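Local coordinates for protein cytochrome p450EpoK (Sorangium cellulosum, PDB 1PKF) that belongs to the cytochrome P450 family, a mainly helical haem-protein fold, and holds epothilone D in a pocket beside its haem, at residues K18-G23 against I300-T305; V294-N299 against S353-Y358; E142-R147 against I406-V411; P284-N289 against F346-D351. One frame throughout, in Å; residues are numbered along the deposited sequence.

Contact 1: residues K18-G23 against I300-T305; sequences KPFAPG and ILRIGT. With EPD (epothilone D), chain C.
Arg302 reaches out to Pro19 and Phe20 with a chain that first runs extended, CG anti to the backbone N (chi1 -170°), and then bends at chi3 (-67°). That bend brings NH1 to the carbonyl of Pro19, where Arg302 NH1 donates to Pro19 O over 2.8 Å. The bond is nearly straight (161° at the hydrogen) and lies in both the carbonyl and the guanidinium plane, so it uses the edge of the flat group. Water 1, also in the guanidinium plane, accepts from Arg302 NH1 and donates to Ala21 O. The bend also lays the methylene against an aromatic ring: Arg302 CD is 3.4 Å from Phe20 CE2, approaching obliquely. Beside this, Pro19 CB packs on Ile303 CG1 at 4.0 Å, and Phe20 CZ meets Ile303 CD1 more loosely at 4.4 Å. Arg302 is buried, and its remaining nitrogens are also engaged: NE bonds to His400 O and NH2 to Gly398 O. Two residues on from Arg302, Gly304 O accepts from O10 of epothilone D. Around the contact, Trp44 of strand 41-44 packs on Pro19 and Ile303, strand 325-329 touches Ile303 and Thr305, and helix 241-272 lies against Ile300.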
# COMPACT_ATOMS: atom_id res chain seq x y z
N LYS A 18 11.04 -15.96 9.21
CA LYS A 18 12.15 -15.11 8.84
C LYS A 18 11.80 -14.32 7.56
O LYS A 18 12.27 -14.64 6.45
CB LYS A 18 13.37 -16.00 8.59
CG LYS A 18 13.91 -16.65 9.85
CD LYS A 18 15.16 -17.42 9.51
CE LYS A 18 15.60 -18.33 10.66
NZ LYS A 18 16.06 -19.62 10.10
N PRO A 19 10.98 -13.29 7.71
CA PRO A 19 10.49 -12.50 6.56
C PRO A 19 11.52 -11.58 5.92
O PRO A 19 11.17 -10.92 4.95
CB PRO A 19 9.38 -11.68 7.18
CG PRO A 19 9.77 -11.53 8.57
CD PRO A 19 10.42 -12.82 8.99
N PHE A 20 12.74 -11.51 6.48
CA PHE A 20 13.83 -10.74 5.88
C PHE A 20 14.93 -11.63 5.34
O PHE A 20 15.91 -11.12 4.82
CB PHE A 20 14.40 -9.73 6.88
CG PHE A 20 13.41 -8.69 7.25
CD1 PHE A 20 12.69 -8.79 8.42
CD2 PHE A 20 13.09 -7.69 6.36
CE1 PHE A 20 11.73 -7.84 8.74
CE2 PHE A 20 12.11 -6.76 6.67
CZ PHE A 20 11.44 -6.84 7.86
N ALA A 21 14.75 -12.96 5.43
CA ALA A 21 15.66 -13.88 4.79
C ALA A 21 15.69 -13.61 3.29
O ALA A 21 14.67 -13.28 2.70
CB ALA A 21 15.27 -15.34 5.06
N PRO A 22 16.87 -13.69 2.67
CA PRO A 22 16.95 -13.68 1.22
C PRO A 22 16.06 -14.76 0.61
O PRO A 22 16.01 -15.88 1.11
CB PRO A 22 18.44 -13.97 0.91
CG PRO A 22 19.17 -14.04 2.25
CD PRO A 22 18.19 -13.73 3.33
N GLY A 23 15.37 -14.43 -0.47
CA GLY A 23 14.42 -15.33 -1.11
C GLY A 23 12.97 -15.22 -0.67
O GLY A 23 12.07 -15.65 -1.40
N ILE A 300 1.45 -7.93 -1.99
CA ILE A 300 2.67 -7.15 -1.94
C ILE A 300 3.23 -6.99 -0.54
O ILE A 300 4.37 -6.53 -0.39
CB ILE A 300 2.47 -5.74 -2.58
CG1 ILE A 300 1.41 -4.94 -1.83
CG2 ILE A 300 2.14 -5.88 -4.06
CD1 ILE A 300 1.31 -3.46 -2.24
N LEU A 301 2.46 -7.33 0.49
CA LEU A 301 2.94 -7.12 1.84
C LEU A 301 3.90 -8.25 2.25
O LEU A 301 3.70 -9.40 1.86
CB LEU A 301 1.79 -7.01 2.81
CG LEU A 301 0.95 -5.76 2.63
CD1 LEU A 301 -0.32 -5.84 3.46
CD2 LEU A 301 1.76 -4.50 3.00
N ARG A 302 4.98 -7.87 2.95
CA ARG A 302 5.98 -8.79 3.49
C ARG A 302 5.41 -9.60 4.66
O ARG A 302 5.58 -10.82 4.74
CB ARG A 302 7.20 -7.99 3.99
CG ARG A 302 8.42 -8.82 4.37
CD ARG A 302 9.72 -8.00 4.62
NE ARG A 302 10.19 -7.38 3.40
CZ ARG A 302 11.00 -7.96 2.54
NH1 ARG A 302 11.47 -9.17 2.78
NH2 ARG A 302 11.37 -7.32 1.45
N ILE A 303 4.76 -8.90 5.57
CA ILE A 303 4.17 -9.49 6.75
C ILE A 303 2.66 -9.18 6.80
O ILE A 303 1.81 -10.08 6.73
CB ILE A 303 4.87 -9.00 8.03
CG1 ILE A 303 6.41 -9.15 7.90
CG2 ILE A 303 4.36 -9.77 9.20
CD1 ILE A 303 7.22 -7.96 8.32
N GLY A 304 2.29 -7.92 6.93
CA GLY A 304 0.89 -7.56 6.91
C GLY A 304 0.69 -6.23 7.57
O GLY A 304 1.40 -5.29 7.28
N THR A 305 -0.31 -6.14 8.43
CA THR A 305 -0.56 -4.90 9.13
C THR A 305 -0.66 -5.24 10.60
O THR A 305 -0.59 -6.41 10.96
CB THR A 305 -1.80 -4.19 8.55
OG1 THR A 305 -1.97 -2.91 9.19
CG2 THR A 305 -3.08 -5.00 8.86
C51 EPD C . -0.51 -1.00 2.21
C5 EPD C . -0.49 -0.13 3.45
C4 EPD C . -0.24 1.15 3.24
C3 EPD C . -0.40 2.19 4.30
C2 EPD C . 0.93 3.00 4.51
C20 EPD C . 0.80 4.15 5.61
C21 EPD C . 2.11 4.71 6.17
C22 EPD C . -0.45 4.46 5.99
C23 EPD C . -0.76 5.43 6.98
C24 EPD C . -1.88 5.96 7.36
S1 EPD C . -1.68 7.09 8.68
C25 EPD C . -0.00 6.71 8.62
C27 EPD C . 0.89 7.42 9.60
N26 EPD C . 0.36 5.87 7.76
C6 EPD C . -1.23 -0.58 4.73
C7 EPD C . -0.81 -1.95 5.25
C8 EPD C . 0.58 -1.81 5.90
C9 EPD C . 0.88 -1.72 7.37
C91 EPD C . 0.57 -0.52 8.18
C10 EPD C . 2.49 -1.65 7.24
O10 EPD C . 2.89 -2.91 6.59
C11 EPD C . 3.27 -1.24 8.55
C28 EPD C . 3.17 -2.25 9.69
C12 EPD C . 4.75 -1.01 8.27
O12 EPD C . 5.42 -2.04 8.11
C13 EPD C . 5.23 0.46 8.18
C30 EPD C . 5.00 1.26 9.45
C29 EPD C . 6.67 0.58 7.67
C14 EPD C . 4.30 1.25 7.13
O14 EPD C . 4.49 2.67 7.14
C15 EPD C . 4.51 0.93 5.68
C16 EPD C . 3.44 1.67 4.80
O16 EPD C . 3.62 1.77 3.61
O1 EPD C . 2.23 2.22 5.41
O HOH W 1 13.34 -11.10 1.23

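Contact 2: residues V294-N299 against S353-Y358. Unlike the reference sequence in segment 294-299: Glu298 (reference Asp). With HEM (protoporphyrin IX containing Fe), chain B.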
# COMPACT_ATOMS: atom_id res chain seq x y z
N VAL A 294 -4.32 -10.41 -8.34
CA VAL A 294 -2.88 -10.26 -8.21
C VAL A 294 -2.57 -10.08 -6.74
O VAL A 294 -1.64 -10.66 -6.21
CB VAL A 294 -2.36 -9.07 -8.98
CG1 VAL A 294 -1.01 -8.61 -8.42
CG2 VAL A 294 -2.22 -9.44 -10.43
N LEU A 295 -3.36 -9.25 -6.09
CA LEU A 295 -3.16 -8.93 -4.69
C LEU A 295 -3.59 -10.09 -3.78
O LEU A 295 -3.10 -10.24 -2.64
CB LEU A 295 -3.97 -7.69 -4.36
CG LEU A 295 -3.33 -6.32 -4.20
CD1 LEU A 295 -1.90 -6.19 -4.79
CD2 LEU A 295 -4.23 -5.27 -4.72
N ARG A 296 -4.54 -10.86 -4.27
CA ARG A 296 -5.03 -12.03 -3.57
C ARG A 296 -4.02 -13.17 -3.64
O ARG A 296 -3.69 -13.77 -2.63
CB ARG A 296 -6.35 -12.47 -4.19
CG ARG A 296 -7.20 -13.27 -3.23
CD ARG A 296 -6.73 -14.74 -3.08
NE ARG A 296 -6.33 -15.37 -4.35
CZ ARG A 296 -5.77 -16.58 -4.45
NH1 ARG A 296 -5.51 -17.28 -3.35
NH2 ARG A 296 -5.42 -17.08 -5.63
N PHE A 297 -3.54 -13.46 -4.84
CA PHE A 297 -2.70 -14.59 -5.08
C PHE A 297 -1.29 -14.27 -4.61
O PHE A 297 -0.55 -15.14 -4.17
CB PHE A 297 -2.60 -14.84 -6.58
CG PHE A 297 -1.58 -15.87 -6.94
CD1 PHE A 297 -1.73 -17.19 -6.51
CD2 PHE A 297 -0.49 -15.55 -7.72
CE1 PHE A 297 -0.81 -18.16 -6.86
CE2 PHE A 297 0.44 -16.50 -8.05
CZ PHE A 297 0.29 -17.82 -7.63
N GLU A 298 -0.91 -13.02 -4.75
CA GLU A 298 0.40 -12.70 -4.28
C GLU A 298 0.65 -11.31 -3.78
O GLU A 298 1.20 -10.43 -4.41
CB GLU A 298 1.38 -13.23 -5.23
CG GLU A 298 1.63 -12.43 -6.42
CD GLU A 298 3.08 -12.56 -6.60
OE1 GLU A 298 3.58 -12.27 -7.68
OE2 GLU A 298 3.67 -13.02 -5.57
N ASN A 299 0.21 -11.17 -2.57
CA ASN A 299 0.09 -9.91 -1.97
C ASN A 299 1.44 -9.25 -1.80
O ASN A 299 2.43 -9.92 -1.45
CB ASN A 299 -0.52 -10.12 -0.61
CG ASN A 299 -0.95 -8.83 -0.01
OD1 ASN A 299 -0.31 -8.31 0.91
ND2 ASN A 299 -2.05 -8.32 -0.50
N SER A 353 -13.98 -11.44 -4.00
CA SER A 353 -14.64 -10.61 -3.00
C SER A 353 -14.07 -10.80 -1.62
O SER A 353 -14.11 -9.89 -0.80
CB SER A 353 -16.17 -10.85 -2.93
OG SER A 353 -16.72 -11.24 -4.21
N ALA A 354 -13.56 -11.98 -1.33
CA ALA A 354 -13.12 -12.24 0.04
C ALA A 354 -11.68 -11.73 0.29
O ALA A 354 -11.23 -11.74 1.42
CB ALA A 354 -13.25 -13.74 0.39
N SER A 355 -10.99 -11.28 -0.76
CA SER A 355 -9.65 -10.68 -0.60
C SER A 355 -9.66 -9.61 0.46
O SER A 355 -10.53 -8.75 0.49
CB SER A 355 -9.16 -10.11 -1.95
OG SER A 355 -7.79 -9.72 -1.89
N LEU A 356 -8.71 -9.68 1.38
CA LEU A 356 -8.54 -8.68 2.44
C LEU A 356 -7.45 -7.65 2.10
O LEU A 356 -7.01 -6.89 2.96
CB LEU A 356 -8.15 -9.37 3.76
CG LEU A 356 -9.07 -10.42 4.34
CD1 LEU A 356 -8.37 -11.31 5.36
CD2 LEU A 356 -10.20 -9.74 5.00
N ALA A 357 -7.03 -7.61 0.85
CA ALA A 357 -5.85 -6.87 0.46
C ALA A 357 -5.99 -5.38 0.71
O ALA A 357 -5.00 -4.73 0.91
CB ALA A 357 -5.49 -7.13 -1.00
N TYR A 358 -7.22 -4.85 0.71
CA TYR A 358 -7.46 -3.44 0.96
C TYR A 358 -8.02 -3.18 2.33
O TYR A 358 -8.50 -2.09 2.63
CB TYR A 358 -8.34 -2.83 -0.10
CG TYR A 358 -7.67 -2.74 -1.44
CD1 TYR A 358 -7.92 -3.66 -2.42
CD2 TYR A 358 -6.77 -1.72 -1.71
CE1 TYR A 358 -7.33 -3.57 -3.64
CE2 TYR A 358 -6.15 -1.63 -2.93
CZ TYR A 358 -6.42 -2.57 -3.90
OH TYR A 358 -5.81 -2.49 -5.14
CHA HEM B . -5.15 1.93 4.56
CHB HEM B . -3.84 -1.32 1.39
CHC HEM B . -3.24 2.00 -2.09
CHD HEM B . -4.23 5.28 1.16
C1A HEM B . -4.94 0.74 3.95
C2A HEM B . -5.09 -0.55 4.59
C3A HEM B . -4.70 -1.46 3.71
C4A HEM B . -4.31 -0.76 2.51
CMA HEM B . -4.71 -2.96 3.97
CAA HEM B . -5.58 -0.82 6.01
CBA HEM B . -4.38 -1.08 6.92
CGA HEM B . -4.86 -1.42 8.32
O1A HEM B . -4.03 -1.51 9.25
O2A HEM B . -6.10 -1.57 8.52
C1B HEM B . -3.55 -0.64 0.25
C2B HEM B . -3.07 -1.31 -0.94
C3B HEM B . -2.96 -0.38 -1.87
C4B HEM B . -3.28 0.88 -1.31
CMB HEM B . -2.79 -2.83 -1.17
CAB HEM B . -2.45 -0.53 -3.30
CBB HEM B . -2.85 -1.49 -4.10
C1C HEM B . -3.51 3.21 -1.60
C2C HEM B . -3.58 4.48 -2.29
C3C HEM B . -3.85 5.39 -1.37
C4C HEM B . -4.01 4.72 -0.07
CMC HEM B . -3.34 4.74 -3.78
CAC HEM B . -3.97 6.86 -1.70
CBC HEM B . -4.58 7.62 -0.84
C1D HEM B . -4.46 4.65 2.34
C2D HEM B . -4.66 5.39 3.57
C3D HEM B . -4.96 4.36 4.62
C4D HEM B . -4.88 3.11 3.93
CMD HEM B . -4.66 6.90 3.83
CAD HEM B . -5.28 4.62 6.08
CBD HEM B . -6.79 4.43 6.18
CGD HEM B . -7.24 4.55 7.61
O1D HEM B . -6.47 4.21 8.54
O2D HEM B . -8.38 4.98 7.85
NA HEM B . -4.46 0.58 2.69
NB HEM B . -3.67 0.75 0.03
NC HEM B . -3.79 3.40 -0.28
ND HEM B . -4.59 3.27 2.56
FE HEM B . -4.32 1.95 1.11
O HOH W 2 -2.46 -5.84 0.66
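Apolar packing carries this contact, with Leu295 of helix 287-297 meeting Ala357 and Tyr358 of the loop before helix 368-385. Leu295 CB rests on the methyl Ala357 CB at 3.7 Å. Its CD2 branch goes on to the phenol end of Tyr358 and is 3.2 Å from Tyr358 OH, a tight approach, meeting the ring obliquely while the two side chains cross at about a right angle. The same ring reaches the haem, with Tyr358 CE2 3.5 Å from the vinyl carbon CBB. With CG anti to the carbonyl carbon, beside the backbone N (chi1 -69°), the Tyr358 ring is carried between Leu295 and the haem edge. Further along, Arg296 CG touches Ser355 OG at 3.8 Å, a contact of the aliphatic part alone, since the guanidinium turns away to Glu293, Pro343 O and Leu334 O.

The polar links run through the amide of Asn299. Asn299 ND2 donates to Leu295 O at 3.1 Å, with the acceptor in the amide plane, and so ties the carbonyl of Leu295, in the last turn of the helix, to a side chain two residues past the helix end. Water 2 accepts from the same Asn299 ND2 at 2.8 Å and donates to Ala357 O, so the polar connection between the segments is mediated by water. Asn299 OD1 accepts from Leu301 N, which fixes the orientation of the amide.

The chemistry therefore implies that the haem-side loop is seated on the helix by shape, with one bridging water donating to Ala357 O close to the porphyrin.

Contact 3: residues E142-R147 against I406-V411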
# COMPACT_ATOMS: atom_id res chain seq x y z
N GLU A 142 16.55 -2.53 -23.28
CA GLU A 142 16.06 -2.78 -21.93
C GLU A 142 14.88 -1.88 -21.58
O GLU A 142 14.95 -0.66 -21.74
CB GLU A 142 17.19 -2.54 -20.92
CG GLU A 142 18.46 -3.34 -21.18
CD GLU A 142 18.53 -4.62 -20.37
OE1 GLU A 142 17.88 -5.61 -20.78
OE2 GLU A 142 19.22 -4.65 -19.33
N PHE A 143 13.79 -2.49 -21.13
CA PHE A 143 12.71 -1.75 -20.48
C PHE A 143 12.45 -2.32 -19.08
O PHE A 143 12.09 -3.48 -18.92
CB PHE A 143 11.43 -1.80 -21.31
CG PHE A 143 10.39 -0.80 -20.88
CD1 PHE A 143 10.50 0.53 -21.23
CD2 PHE A 143 9.31 -1.20 -20.10
CE1 PHE A 143 9.56 1.44 -20.82
CE2 PHE A 143 8.38 -0.31 -19.70
CZ PHE A 143 8.49 1.02 -20.05
N ASP A 144 12.64 -1.48 -18.07
CA ASP A 144 12.43 -1.85 -16.68
C ASP A 144 11.06 -1.41 -16.20
O ASP A 144 10.81 -0.23 -16.01
CB ASP A 144 13.51 -1.23 -15.80
CG ASP A 144 13.44 -1.73 -14.37
OD1 ASP A 144 14.49 -1.73 -13.71
OD2 ASP A 144 12.38 -2.12 -13.84
N VAL A 145 10.17 -2.37 -16.00
CA VAL A 145 8.78 -2.08 -15.68
C VAL A 145 8.64 -1.29 -14.39
O VAL A 145 7.69 -0.53 -14.22
CB VAL A 145 7.97 -3.35 -15.66
CG1 VAL A 145 6.56 -3.12 -15.11
CG2 VAL A 145 7.90 -3.89 -17.09
N VAL A 146 9.61 -1.43 -13.49
CA VAL A 146 9.61 -0.62 -12.28
C VAL A 146 10.19 0.76 -12.57
O VAL A 146 9.45 1.75 -12.59
CB VAL A 146 10.37 -1.32 -11.13
CG1 VAL A 146 10.35 -0.46 -9.91
CG2 VAL A 146 9.77 -2.67 -10.82
N ARG A 147 11.51 0.81 -12.80
CA ARG A 147 12.24 2.08 -12.96
C ARG A 147 11.73 2.97 -14.10
O ARG A 147 11.72 4.20 -13.98
CB ARG A 147 13.74 1.79 -13.19
CG ARG A 147 14.69 2.97 -12.90
CD ARG A 147 15.85 3.18 -13.92
NE ARG A 147 16.35 1.92 -14.50
CZ ARG A 147 16.65 1.72 -15.78
NH1 ARG A 147 16.53 2.70 -16.68
NH2 ARG A 147 17.08 0.52 -16.18
N ILE A 406 9.75 -5.02 -5.44
CA ILE A 406 10.48 -5.37 -6.66
C ILE A 406 11.30 -4.16 -7.04
O ILE A 406 10.75 -3.08 -7.20
CB ILE A 406 9.57 -5.77 -7.82
CG1 ILE A 406 8.81 -7.04 -7.48
CG2 ILE A 406 10.40 -6.09 -9.06
CD1 ILE A 406 8.00 -7.64 -8.69
N GLU A 407 12.61 -4.33 -7.14
CA GLU A 407 13.51 -3.22 -7.47
C GLU A 407 13.65 -3.03 -8.98
O GLU A 407 13.81 -1.88 -9.47
CB GLU A 407 14.88 -3.42 -6.81
CG GLU A 407 14.75 -3.58 -5.29
CD GLU A 407 16.08 -3.51 -4.53
OE1 GLU A 407 16.12 -2.80 -3.49
OE2 GLU A 407 17.04 -4.20 -4.95
N SER A 408 13.59 -4.14 -9.71
CA SER A 408 13.62 -4.12 -11.16
C SER A 408 12.86 -5.30 -11.78
O SER A 408 12.79 -6.38 -11.24
CB SER A 408 15.07 -4.10 -11.67
OG SER A 408 15.78 -5.21 -11.16
N LEU A 409 12.27 -5.05 -12.93
CA LEU A 409 11.51 -6.05 -13.64
C LEU A 409 11.79 -5.77 -15.11
O LEU A 409 11.10 -4.99 -15.78
CB LEU A 409 10.03 -5.91 -13.29
CG LEU A 409 9.03 -6.74 -14.10
CD1 LEU A 409 9.45 -8.16 -14.07
CD2 LEU A 409 7.61 -6.59 -13.56
N ASN A 410 12.87 -6.37 -15.59
CA ASN A 410 13.34 -6.13 -16.94
C ASN A 410 12.65 -7.02 -17.96
O ASN A 410 12.62 -8.24 -17.80
CB ASN A 410 14.86 -6.33 -17.02
CG ASN A 410 15.63 -5.13 -16.48
OD1 ASN A 410 16.53 -5.28 -15.65
ND2 ASN A 410 15.28 -3.93 -16.94
N VAL A 411 12.11 -6.39 -19.00
CA VAL A 411 11.40 -7.10 -20.07
C VAL A 411 11.85 -6.63 -21.47
O VAL A 411 12.63 -5.68 -21.62
CB VAL A 411 9.85 -6.92 -19.95
CG1 VAL A 411 9.37 -7.20 -18.52
CG2 VAL A 411 9.42 -5.55 -20.38
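The carboxylate of Asp144 is approached on both faces: Leu409 N comes from above its plane, 53° out, and Val146 N reaches the same OD2 from the opposite face, on the anti side. Leu409 N donates to Asp144 OD2 over 3.1 Å, and Val146 N to that oxygen over 2.9 Å. Arg147 N adds a weak bond to OD2, completing the N-cap of helix 145-150. The CG of Asp144 lies anti to the backbone N (chi1 -173°), which swings the carboxylate toward Leu409. The amide of Asn410 is turned 64° from the carboxylate plane and crosses the Asp144 side chain at a slant, with Asn410 ND2 3.4 Å from Asp144 CB. At the edge of the Phe143 ring, near its plane, is Val411 CG2.

The strands pair antiparallel. Phe143 and Val411 form a hydrogen-bonded pair, in which Val411 N donates to Phe143 O at 2.9 Å and the return bond is weak; Asp144 and Asn410 form a non-hydrogen-bonded pair. Val145 N then donates to Leu409 O at 2.8 Å. Beyond it, Val145 lies alongside Leu409, and Val146 CG2 meets Ile406 CG2 at 3.9 Å.

One carboxylate oxygen thus serves a strand amide and the amides of a helix start together, an environment that would probably favour its charged form and that locks helix 145-150 to strand 406-412.

Contact 4: residues P284-N289 against F346-D351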
# COMPACT_ATOMS: atom_id res chain seq x y z
N PRO A 284 -11.14 -7.81 -22.15
CA PRO A 284 -10.48 -6.72 -21.43
C PRO A 284 -11.21 -6.33 -20.14
O PRO A 284 -10.61 -5.82 -19.20
CB PRO A 284 -10.48 -5.57 -22.45
CG PRO A 284 -10.52 -6.26 -23.79
CD PRO A 284 -11.36 -7.49 -23.58
N GLY A 285 -12.52 -6.58 -20.11
CA GLY A 285 -13.30 -6.33 -18.91
C GLY A 285 -12.85 -7.13 -17.70
O GLY A 285 -13.22 -6.79 -16.58
N LEU A 286 -12.07 -8.18 -17.90
CA LEU A 286 -11.55 -8.99 -16.79
C LEU A 286 -10.33 -8.34 -16.10
O LEU A 286 -9.83 -8.86 -15.11
CB LEU A 286 -11.15 -10.40 -17.27
CG LEU A 286 -12.14 -11.55 -17.05
CD1 LEU A 286 -11.52 -12.87 -17.53
CD2 LEU A 286 -12.60 -11.65 -15.58
N MET A 287 -9.84 -7.23 -16.64
CA MET A 287 -8.61 -6.66 -16.16
C MET A 287 -8.80 -6.29 -14.70
O MET A 287 -7.93 -6.54 -13.88
CB MET A 287 -8.18 -5.47 -17.02
CG MET A 287 -6.90 -4.78 -16.59
SD MET A 287 -5.47 -5.87 -16.33
CE MET A 287 -4.92 -6.12 -17.98
N ARG A 288 -9.96 -5.74 -14.35
CA ARG A 288 -10.16 -5.31 -12.99
C ARG A 288 -10.11 -6.47 -12.01
O ARG A 288 -9.57 -6.33 -10.91
CB ARG A 288 -11.46 -4.55 -12.82
CG ARG A 288 -11.50 -3.77 -11.48
CD ARG A 288 -12.13 -2.36 -11.57
NE ARG A 288 -13.35 -2.37 -12.38
CZ ARG A 288 -14.52 -2.89 -11.99
NH1 ARG A 288 -14.65 -3.42 -10.77
NH2 ARG A 288 -15.56 -2.87 -12.82
N ASN A 289 -10.68 -7.61 -12.40
CA ASN A 289 -10.71 -8.78 -11.53
C ASN A 289 -9.35 -9.36 -11.37
O ASN A 289 -9.00 -9.83 -10.31
CB ASN A 289 -11.62 -9.91 -12.07
CG ASN A 289 -11.96 -10.90 -11.00
OD1 ASN A 289 -12.54 -10.56 -10.00
ND2 ASN A 289 -11.57 -12.15 -11.20
N PHE A 346 -3.11 -18.81 -9.75
CA PHE A 346 -3.49 -17.46 -10.19
C PHE A 346 -4.64 -17.58 -11.19
O PHE A 346 -4.43 -17.92 -12.36
CB PHE A 346 -2.29 -16.76 -10.83
CG PHE A 346 -2.57 -15.33 -11.28
CD1 PHE A 346 -3.01 -14.38 -10.38
CD2 PHE A 346 -2.34 -14.95 -12.59
CE1 PHE A 346 -3.25 -13.06 -10.80
CE2 PHE A 346 -2.57 -13.65 -13.00
CZ PHE A 346 -3.01 -12.70 -12.10
N ASP A 347 -5.85 -17.28 -10.71
CA ASP A 347 -7.09 -17.48 -11.47
C ASP A 347 -7.87 -16.18 -11.60
O ASP A 347 -8.60 -15.81 -10.70
CB ASP A 347 -7.95 -18.52 -10.75
CG ASP A 347 -9.26 -18.80 -11.45
OD1 ASP A 347 -9.51 -18.26 -12.56
OD2 ASP A 347 -10.11 -19.55 -10.93
N VAL A 348 -7.71 -15.50 -12.72
CA VAL A 348 -8.30 -14.19 -12.94
C VAL A 348 -9.84 -14.22 -13.13
O VAL A 348 -10.47 -13.18 -13.24
CB VAL A 348 -7.66 -13.49 -14.15
CG1 VAL A 348 -6.13 -13.40 -13.99
CG2 VAL A 348 -8.03 -14.19 -15.46
N ARG A 349 -10.44 -15.41 -13.15
CA ARG A 349 -11.90 -15.53 -13.17
C ARG A 349 -12.53 -15.75 -11.80
O ARG A 349 -13.76 -15.67 -11.69
CB ARG A 349 -12.32 -16.68 -14.06
CG ARG A 349 -11.80 -16.56 -15.45
CD ARG A 349 -12.10 -17.78 -16.34
NE ARG A 349 -12.33 -17.33 -17.71
CZ ARG A 349 -13.34 -17.71 -18.48
NH1 ARG A 349 -14.25 -18.59 -18.05
NH2 ARG A 349 -13.44 -17.21 -19.71
N ARG A 350 -11.72 -16.04 -10.78
CA ARG A 350 -12.27 -16.40 -9.48
C ARG A 350 -13.01 -15.23 -8.90
O ARG A 350 -12.85 -14.10 -9.32
CB ARG A 350 -11.19 -16.86 -8.50
CG ARG A 350 -10.40 -15.71 -7.80
CD ARG A 350 -9.58 -16.14 -6.60
NE ARG A 350 -8.66 -17.21 -6.98
CZ ARG A 350 -8.69 -18.47 -6.51
NH1 ARG A 350 -9.60 -18.85 -5.63
NH2 ARG A 350 -7.82 -19.35 -6.94
N ASP A 351 -13.81 -15.54 -7.90
CA ASP A 351 -14.43 -14.56 -7.08
C ASP A 351 -13.44 -14.05 -6.00
O ASP A 351 -13.00 -14.79 -5.10
CB ASP A 351 -15.67 -15.17 -6.43
CG ASP A 351 -16.40 -14.18 -5.59
OD1 ASP A 351 -16.06 -12.98 -5.70
OD2 ASP A 351 -17.32 -14.49 -4.79
O HOH W 3 -14.51 -11.08 -8.17
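Asn289 of helix 287-297 holds the loop that corresponds to the meander of P450s, which leads to the cysteine loop, by giving both its amide hydrogens to backbone carbonyls. Asn289 ND2 donates to Arg350 O over 3.0 Å, with the donor in that carbonyl plane. It also donates to Val348 O, coming from 60° above the carbonyl plane; the modelled separation of Asn289 ND2 and Val348 O, 2.5 Å, is shorter than expected, so its exact value is doubtful. Both acceptors lie close to the amide plane. The side chain gets there with CG anti to the backbone N (chi1 -163°). At the other end of the amide, Asn289 OD1 receives water 3 at 2.7 Å and a bond from Thr352 OG1.

The two carbonyls are presented by a type I turn, Asp347 to Arg350, whose first residue also makes an Asx turn: Arg349 N donates to Asp347 OD1 over 3.1 Å. Glu293, Arg296 and Arg350 match the Glu-Arg-Arg triad of P450s (the ExxR motif plus a meander arginine); Arg350 NE makes a salt bridge with Glu293, while its NH1 bonds to Ser341 O.

Leu286 CD1 makes the apolar contacts, 4.3 Å from Val348 CG2 and 4.2 Å from Arg349 CG. The methyl Leu286 CD2 rests on the carbonyl oxygen Val348 O at 3.5 Å. The guanidinium of Arg349 goes on to Glu283, whereas Val348 packs against Ala276.

In the fold
Along the chain the first segments come in the order 18-23, 142-147, 284-289 and 294-299, the partners in the order 300-305, 346-351, 353-358 and 406-411; contacts 2 and 4 are nested inside the loop closed by contact 3. Contacts 2 and 4 share helix 287-297, their centres about 12 Å apart, and touch where Val294 packs on Phe346 and Arg296 lies near Arg350, both arginines bound by Glu293. Contact 1 uses the loop after this helix, leading into strand 304-309, its centre about 16 Å from contact 2. Contact 3, in a separate sheet, has its centre 21 to 24 Å from the others. Helix 241-272 borders contacts 1, 2 and 3, while contacts 1 and 2 also hold haem-pocket residues.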